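Local atomic coordinates of putative periplasmic protein (Salmonella enterica, PDB entry 3OE3), a protein that probably defends the bacterium against host lysozymes as a periplasmic inhibitor of C-type lysozyme. Residues Gln16-Ile21 with Ala72-Gly77; Val20-Thr25 with Tyr63-Lys68; Tyr31-Ile34 with Glu39-Pro42. All coordinates share one frame; numbering follows the deposited sequence.

Contact 1 (Gln16-Ile21 with Ala72-Gly77)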
# COMPACT_ATOMS: atom_id res chain seq x y z
N GLN C 16 -7.49 10.85 14.96
CA GLN C 16 -7.28 9.83 13.95
C GLN C 16 -5.92 10.01 13.27
O GLN C 16 -5.42 11.11 13.13
CB GLN C 16 -8.37 9.92 12.89
CG GLN C 16 -9.77 9.74 13.43
CD GLN C 16 -9.95 8.40 14.08
OE1 GLN C 16 -9.69 7.36 13.47
NE2 GLN C 16 -10.40 8.40 15.33
N VAL C 17 -5.35 8.90 12.83
CA VAL C 17 -4.10 8.92 12.11
C VAL C 17 -4.34 8.30 10.73
O VAL C 17 -5.15 7.39 10.58
CB VAL C 17 -3.02 8.11 12.84
CG1 VAL C 17 -1.75 8.04 12.01
CG2 VAL C 17 -2.74 8.72 14.20
N MSE C 18 -3.68 8.84 9.72
CA MSE C 18 -3.75 8.21 8.39
C MSE C 18 -2.36 7.90 7.88
O MSE C 18 -1.55 8.80 7.77
CB MSE C 18 -4.44 9.16 7.40
CG MSE C 18 -4.56 8.62 5.99
SE MSE C 18 -5.61 9.75 4.80
CE MSE C 18 -4.40 11.28 4.72
N GLU C 19 -2.09 6.63 7.57
CA GLU C 19 -0.87 6.25 6.85
C GLU C 19 -1.14 6.30 5.35
O GLU C 19 -2.17 5.83 4.87
CB GLU C 19 -0.46 4.81 7.19
CG GLU C 19 0.37 4.63 8.43
CD GLU C 19 0.95 3.22 8.52
OE1 GLU C 19 0.70 2.41 7.60
OE2 GLU C 19 1.66 2.94 9.50
N VAL C 20 -0.20 6.85 4.59
CA VAL C 20 -0.25 6.76 3.14
C VAL C 20 1.10 6.27 2.64
O VAL C 20 2.14 6.76 3.07
CB VAL C 20 -0.59 8.12 2.49
CG1 VAL C 20 -0.77 7.93 0.97
CG2 VAL C 20 -1.86 8.73 3.10
N ILE C 21 1.07 5.28 1.76
CA ILE C 21 2.26 4.88 1.02
C ILE C 21 2.22 5.60 -0.31
O ILE C 21 1.25 5.47 -1.06
CB ILE C 21 2.32 3.36 0.76
CG1 ILE C 21 2.27 2.57 2.07
CG2 ILE C 21 3.57 3.01 -0.01
CD1 ILE C 21 3.43 2.80 2.98
N ALA C 72 -3.89 17.19 3.82
CA ALA C 72 -4.62 16.19 3.05
C ALA C 72 -6.03 16.02 3.60
O ALA C 72 -6.30 16.36 4.76
CB ALA C 72 -3.88 14.86 3.09
N GLU C 73 -6.90 15.47 2.77
CA GLU C 73 -8.27 15.17 3.15
C GLU C 73 -8.64 13.88 2.45
O GLU C 73 -8.38 13.72 1.26
CB GLU C 73 -9.23 16.27 2.68
CG GLU C 73 -8.86 17.68 3.12
CD GLU C 73 -9.34 18.00 4.53
OE1 GLU C 73 -10.15 17.23 5.06
OE2 GLU C 73 -8.92 19.03 5.09
N LEU C 74 -9.24 12.95 3.18
CA LEU C 74 -9.78 11.73 2.58
C LEU C 74 -11.30 11.75 2.61
O LEU C 74 -11.92 11.95 3.67
CB LEU C 74 -9.24 10.46 3.27
CG LEU C 74 -9.72 9.13 2.70
CD1 LEU C 74 -9.18 8.89 1.30
CD2 LEU C 74 -9.32 7.98 3.64
N VAL C 75 -11.88 11.57 1.44
CA VAL C 75 -13.33 11.54 1.28
C VAL C 75 -13.78 10.29 0.53
O VAL C 75 -12.96 9.55 -0.04
CB VAL C 75 -13.87 12.80 0.57
CG1 VAL C 75 -13.42 14.07 1.31
CG2 VAL C 75 -13.43 12.83 -0.88
N GLU C 76 -15.09 10.06 0.52
CA GLU C 76 -15.68 8.98 -0.26
C GLU C 76 -16.99 9.51 -0.82
O GLU C 76 -17.50 10.53 -0.36
CB GLU C 76 -15.95 7.76 0.62
CG GLU C 76 -16.89 8.04 1.79
CD GLU C 76 -17.03 6.86 2.74
OE1 GLU C 76 -16.74 5.72 2.33
OE2 GLU C 76 -17.45 7.08 3.90
N GLY C 77 -17.53 8.81 -1.81
CA GLY C 77 -18.81 9.18 -2.39
C GLY C 77 -18.84 10.63 -2.82
O GLY C 77 -17.91 11.13 -3.45

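Contact 2 (Val20-Thr25 with Tyr63-Lys68)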
# COMPACT_ATOMS: atom_id res chain seq x y z
N VAL C 20 -0.20 6.85 4.59
CA VAL C 20 -0.25 6.76 3.14
C VAL C 20 1.10 6.27 2.64
O VAL C 20 2.14 6.76 3.07
CB VAL C 20 -0.59 8.12 2.49
CG1 VAL C 20 -0.77 7.93 0.97
CG2 VAL C 20 -1.86 8.73 3.10
N ILE C 21 1.07 5.28 1.76
CA ILE C 21 2.26 4.88 1.02
C ILE C 21 2.22 5.60 -0.31
O ILE C 21 1.25 5.47 -1.06
CB ILE C 21 2.32 3.36 0.76
CG1 ILE C 21 2.27 2.57 2.07
CG2 ILE C 21 3.57 3.01 -0.01
CD1 ILE C 21 3.43 2.80 2.98
N TYR C 22 3.24 6.41 -0.60
CA TYR C 22 3.31 7.08 -1.89
C TYR C 22 4.33 6.38 -2.77
O TYR C 22 5.43 6.05 -2.31
CB TYR C 22 3.71 8.54 -1.70
CG TYR C 22 2.62 9.41 -1.09
CD1 TYR C 22 1.49 9.74 -1.82
CD2 TYR C 22 2.74 9.91 0.20
CE1 TYR C 22 0.50 10.54 -1.29
CE2 TYR C 22 1.74 10.73 0.75
CZ TYR C 22 0.62 11.03 -0.01
OH TYR C 22 -0.39 11.85 0.49
N VAL C 23 3.96 6.17 -4.03
CA VAL C 23 4.85 5.61 -5.04
C VAL C 23 5.09 6.70 -6.08
O VAL C 23 4.16 7.22 -6.69
CB VAL C 23 4.22 4.40 -5.73
CG1 VAL C 23 5.18 3.82 -6.81
CG2 VAL C 23 3.86 3.33 -4.69
N ASN C 24 6.35 7.07 -6.24
CA ASN C 24 6.71 8.09 -7.20
C ASN C 24 7.83 7.52 -8.04
O ASN C 24 8.97 7.48 -7.60
CB ASN C 24 7.18 9.35 -6.48
CG ASN C 24 6.03 10.09 -5.83
OD1 ASN C 24 5.18 10.65 -6.51
ND2 ASN C 24 6.01 10.08 -4.50
N THR C 25 7.51 7.08 -9.25
CA THR C 25 8.49 6.32 -10.04
C THR C 25 9.53 7.26 -10.62
O THR C 25 9.32 8.47 -10.72
CB THR C 25 7.85 5.49 -11.18
OG1 THR C 25 7.44 6.36 -12.25
CG2 THR C 25 6.62 4.69 -10.68
N TYR C 63 -13.19 6.23 -2.80
CA TYR C 63 -12.23 7.03 -2.06
C TYR C 63 -11.45 7.95 -2.98
O TYR C 63 -10.99 7.55 -4.05
CB TYR C 63 -11.23 6.13 -1.30
CG TYR C 63 -11.87 5.29 -0.21
CD1 TYR C 63 -12.46 5.88 0.91
CD2 TYR C 63 -11.87 3.91 -0.29
CE1 TYR C 63 -13.02 5.12 1.90
CE2 TYR C 63 -12.44 3.13 0.70
CZ TYR C 63 -13.02 3.74 1.79
OH TYR C 63 -13.60 2.98 2.78
N LYS C 64 -11.32 9.20 -2.54
CA LYS C 64 -10.42 10.15 -3.16
C LYS C 64 -9.60 10.86 -2.07
O LYS C 64 -10.12 11.21 -0.99
CB LYS C 64 -11.19 11.15 -4.02
CG LYS C 64 -11.84 10.53 -5.25
CD LYS C 64 -12.54 11.59 -6.10
CE LYS C 64 -12.95 11.04 -7.46
NZ LYS C 64 -13.68 9.76 -7.34
N LEU C 65 -8.33 11.05 -2.36
CA LEU C 65 -7.40 11.64 -1.43
C LEU C 65 -6.93 12.95 -2.04
O LEU C 65 -6.32 12.97 -3.13
CB LEU C 65 -6.21 10.68 -1.20
CG LEU C 65 -5.03 11.22 -0.39
CD1 LEU C 65 -5.46 11.43 1.07
CD2 LEU C 65 -3.81 10.27 -0.47
N TYR C 66 -7.25 14.05 -1.38
CA TYR C 66 -6.86 15.35 -1.90
C TYR C 66 -5.75 15.91 -1.05
O TYR C 66 -5.90 16.05 0.17
CB TYR C 66 -8.06 16.31 -1.88
CG TYR C 66 -9.18 15.85 -2.76
CD1 TYR C 66 -9.27 16.27 -4.07
CD2 TYR C 66 -10.15 14.98 -2.29
CE1 TYR C 66 -10.30 15.84 -4.89
CE2 TYR C 66 -11.18 14.55 -3.10
CZ TYR C 66 -11.25 14.99 -4.40
OH TYR C 66 -12.28 14.56 -5.21
N THR C 67 -4.63 16.24 -1.67
CA THR C 67 -3.50 16.73 -0.91
C THR C 67 -2.95 18.03 -1.49
O THR C 67 -3.03 18.27 -2.69
CB THR C 67 -2.36 15.69 -0.82
OG1 THR C 67 -1.52 15.79 -1.98
CG2 THR C 67 -2.92 14.27 -0.71
N LYS C 68 -2.42 18.86 -0.59
CA LYS C 68 -1.91 20.17 -0.92
C LYS C 68 -0.81 20.47 0.09
O LYS C 68 -1.09 20.64 1.27
CB LYS C 68 -3.03 21.21 -0.79
CG LYS C 68 -2.62 22.62 -1.15
CD LYS C 68 -2.31 22.75 -2.63
CE LYS C 68 -1.89 24.16 -2.99
NZ LYS C 68 -2.90 25.16 -2.56

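Contact 3 (Tyr31-Ile34 with Glu39-Pro42)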
# COMPACT_ATOMS: atom_id res chain seq x y z
N TYR C 31 1.42 7.24 -7.56
CA TYR C 31 0.34 6.43 -7.01
C TYR C 31 0.33 6.63 -5.51
O TYR C 31 1.29 7.15 -4.93
CB TYR C 31 0.53 4.94 -7.32
CG TYR C 31 0.79 4.65 -8.78
CD1 TYR C 31 2.09 4.65 -9.28
CD2 TYR C 31 -0.24 4.33 -9.65
CE1 TYR C 31 2.34 4.39 -10.61
CE2 TYR C 31 0.01 4.05 -10.99
CZ TYR C 31 1.30 4.08 -11.46
OH TYR C 31 1.60 3.80 -12.79
N ALA C 32 -0.76 6.21 -4.87
CA ALA C 32 -0.85 6.23 -3.42
C ALA C 32 -1.55 4.97 -2.96
O ALA C 32 -2.33 4.39 -3.70
CB ALA C 32 -1.62 7.46 -2.95
N ILE C 33 -1.27 4.53 -1.74
CA ILE C 33 -2.02 3.43 -1.16
C ILE C 33 -2.45 3.83 0.24
O ILE C 33 -1.64 4.31 1.03
CB ILE C 33 -1.19 2.13 -1.04
CG1 ILE C 33 -0.53 1.77 -2.37
CG2 ILE C 33 -2.10 0.98 -0.59
CD1 ILE C 33 0.58 0.76 -2.19
N ILE C 34 -3.73 3.64 0.52
CA ILE C 34 -4.28 3.87 1.86
C ILE C 34 -4.91 2.59 2.38
O ILE C 34 -5.13 1.66 1.62
CB ILE C 34 -5.32 5.02 1.86
CG1 ILE C 34 -6.52 4.66 0.98
CG2 ILE C 34 -4.66 6.33 1.44
CD1 ILE C 34 -7.72 5.65 1.12
N GLU C 39 -8.68 -2.91 4.48
CA GLU C 39 -8.28 -3.22 3.11
C GLU C 39 -7.31 -2.15 2.61
O GLU C 39 -7.46 -0.97 2.91
CB GLU C 39 -9.49 -3.22 2.17
CG GLU C 39 -10.62 -4.15 2.58
CD GLU C 39 -11.71 -4.22 1.54
OE1 GLU C 39 -12.09 -3.17 0.99
OE2 GLU C 39 -12.19 -5.34 1.29
N MSE C 40 -6.35 -2.57 1.81
CA MSE C 40 -5.50 -1.62 1.12
C MSE C 40 -6.12 -1.21 -0.22
O MSE C 40 -6.60 -2.06 -0.99
CB MSE C 40 -4.12 -2.24 0.91
CG MSE C 40 -3.30 -2.28 2.18
SE MSE C 40 -1.47 -2.92 1.86
CE MSE C 40 -1.92 -4.74 1.34
N ILE C 41 -6.14 0.10 -0.47
CA ILE C 41 -6.76 0.67 -1.65
C ILE C 41 -5.71 1.41 -2.50
O ILE C 41 -5.23 2.48 -2.13
CB ILE C 41 -7.90 1.65 -1.26
CG1 ILE C 41 -8.88 0.96 -0.30
CG2 ILE C 41 -8.62 2.17 -2.51
CD1 ILE C 41 -9.66 -0.14 -0.94
N PRO C 42 -5.33 0.80 -3.63
CA PRO C 42 -4.39 1.48 -4.53
C PRO C 42 -5.09 2.62 -5.26
O PRO C 42 -6.25 2.47 -5.67
CB PRO C 42 -3.98 0.40 -5.53
CG PRO C 42 -4.62 -0.86 -5.10
CD PRO C 42 -5.63 -0.58 -4.05

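Contact 1 (Gln16-Ile21 with Ala72-Gly77)
Between A72 and L74, the two residues that M18 touches, the backbone is tied to the neighbouring strand by a hydrogen bond from E73 N to Y66 O. No polar bond joins 16-21 to 72-77 directly: the meeting is wholly apolar, and M18, present as selenomethionine, does the reaching. Its chain runs straight out from the strand, with CG anti to the backbone N (chi1 180°), and bends only at the last torsion (chi3 67°). That bend splits the contact between two atoms. The selenium SE lies 4.0 Å from L74 CB, where the two side chains pass at a slant, while the terminal methyl CE turns aside to stand 4.0 Å from A72 CB. With CA atoms of M18 and L74 9.1 Å apart, the gap is one that side chains bridge and backbones do not. E73 points away from M18, and its OE1 bonds to N85 N. L65 also packs against M18, and I34 against L74, so the touching groups belong to a larger apolar cluster. Such packing between strands that are not neighbours, through the interior of a closed antiparallel sheet, is characteristic of the beta barrel core, here that of the MliC-type inhibitor fold.

Contact 2 (Val20-Thr25 with Tyr63-Lys68)
L65 puts a single methyl, CD2, where it meets two residues of the strand 20-24. V20 comes to it tip to tip, CG1 to CD2 at 4.1 Å; this branch of the valine stands anti to the backbone N (chi1 -175°) and is thereby sent toward L65. The same V20 CG1 also lies 3.5 Å above the plane of the Y22 ring, offset toward its rim, so one methyl packs on both the aromatic face and the leucine. The leucine reaches back with CG likewise anti to its N (chi1 172°). Contacts of this kind belong to the interior of the antiparallel barrel, where strands 20-24 and 64-68 pass at 76° with their axes 11.8 Å apart and only side chains can span the distance. Y22 starts out to one side, but its ring carries the hydroxyl inward: OH comes 3.9 Å from L65 CD2, where the two side chains slant past one another, and 3.7 Å from T67 CG2, which approaches from the opposite direction. These are apolar neighbours of a polar atom, which is hydrogen-bonded to the hydroxyl of Y10. T67 divides its two branches, offering its methyl to Y22 while OG1 bonds to the carbonyl oxygen of A52.

Contact 3 (Tyr31-Ile34 with Glu39-Pro42)
A beta hairpin is formed by strands 30-36 and 39-45, and I34 and I41 make its hydrogen-bonded pair within this contact, with CA atoms 5.4 Å apart. The two bonds of the pair are unequal. I41 N gives the shorter, 2.8 Å to I34 O, and arrives nearly along the C=O axis at a C=O...N angle of 163°. In return I34 N bonds to I41 O at 3.3 Å, tilted 33° out of the carbonyl plane. Each oxygen also receives a CA-H contact from the residue before its donor: M40 CA lies 3.3 Å from I34 O, and I33 CA 3.5 Å from I41 O. Both carbonyls are therefore approached by an N-H and a C-H together, as is common in antiparallel sheet. One step along the ladder, I33 and P42 form a non-hydrogen-bonded pair with a CA-CA distance of 4.6 Å; the proline has no N-H to offer, and this place in the register asks for none from it. The hairpin wall of the barrel has two distinct faces. On the face of I34 and I41, CG1 of I34 takes the crowded position between its own backbone N and carbonyl carbon (chi1 62°), which sets it 4.0 Å from I41 CB as the side chains pass obliquely; I34 also packs on V20, toward the barrel interior. On the face of I33 and P42, I33 CG2 touches M40 CB at 4.1 Å, and the second subunit closes over this side: I33 meets I33 of that subunit and P42 its I5. M40, a selenomethionine, uses its backbone there too, N bonding to E19 OE1 of the second subunit and O to its K7 NZ, while E39 OE1 is held by Y61 OH of its own chain.

Overall arrangement
The three contacts lie within one small antiparallel barrel, their centres 8 to 10 Å apart. Contacts 1 and 2 both start from strand 16-24 and reach across the interior to strands 71-76 and 64-68, which follow each other in the chain and are neighbours in the sheet. Contact 3, a hairpin within the wall, is nested along the chain inside the loops closed by the other two. Strand 30-36 pairs with strand 16-24 (I33 N to I21 O 2.8 Å), which therefore lies beside that hairpin in the wall. Contacts 1 and 2 pack the interior of this probable lysozyme inhibitor and contact 3 builds part of the wall; all three also touch the second subunit.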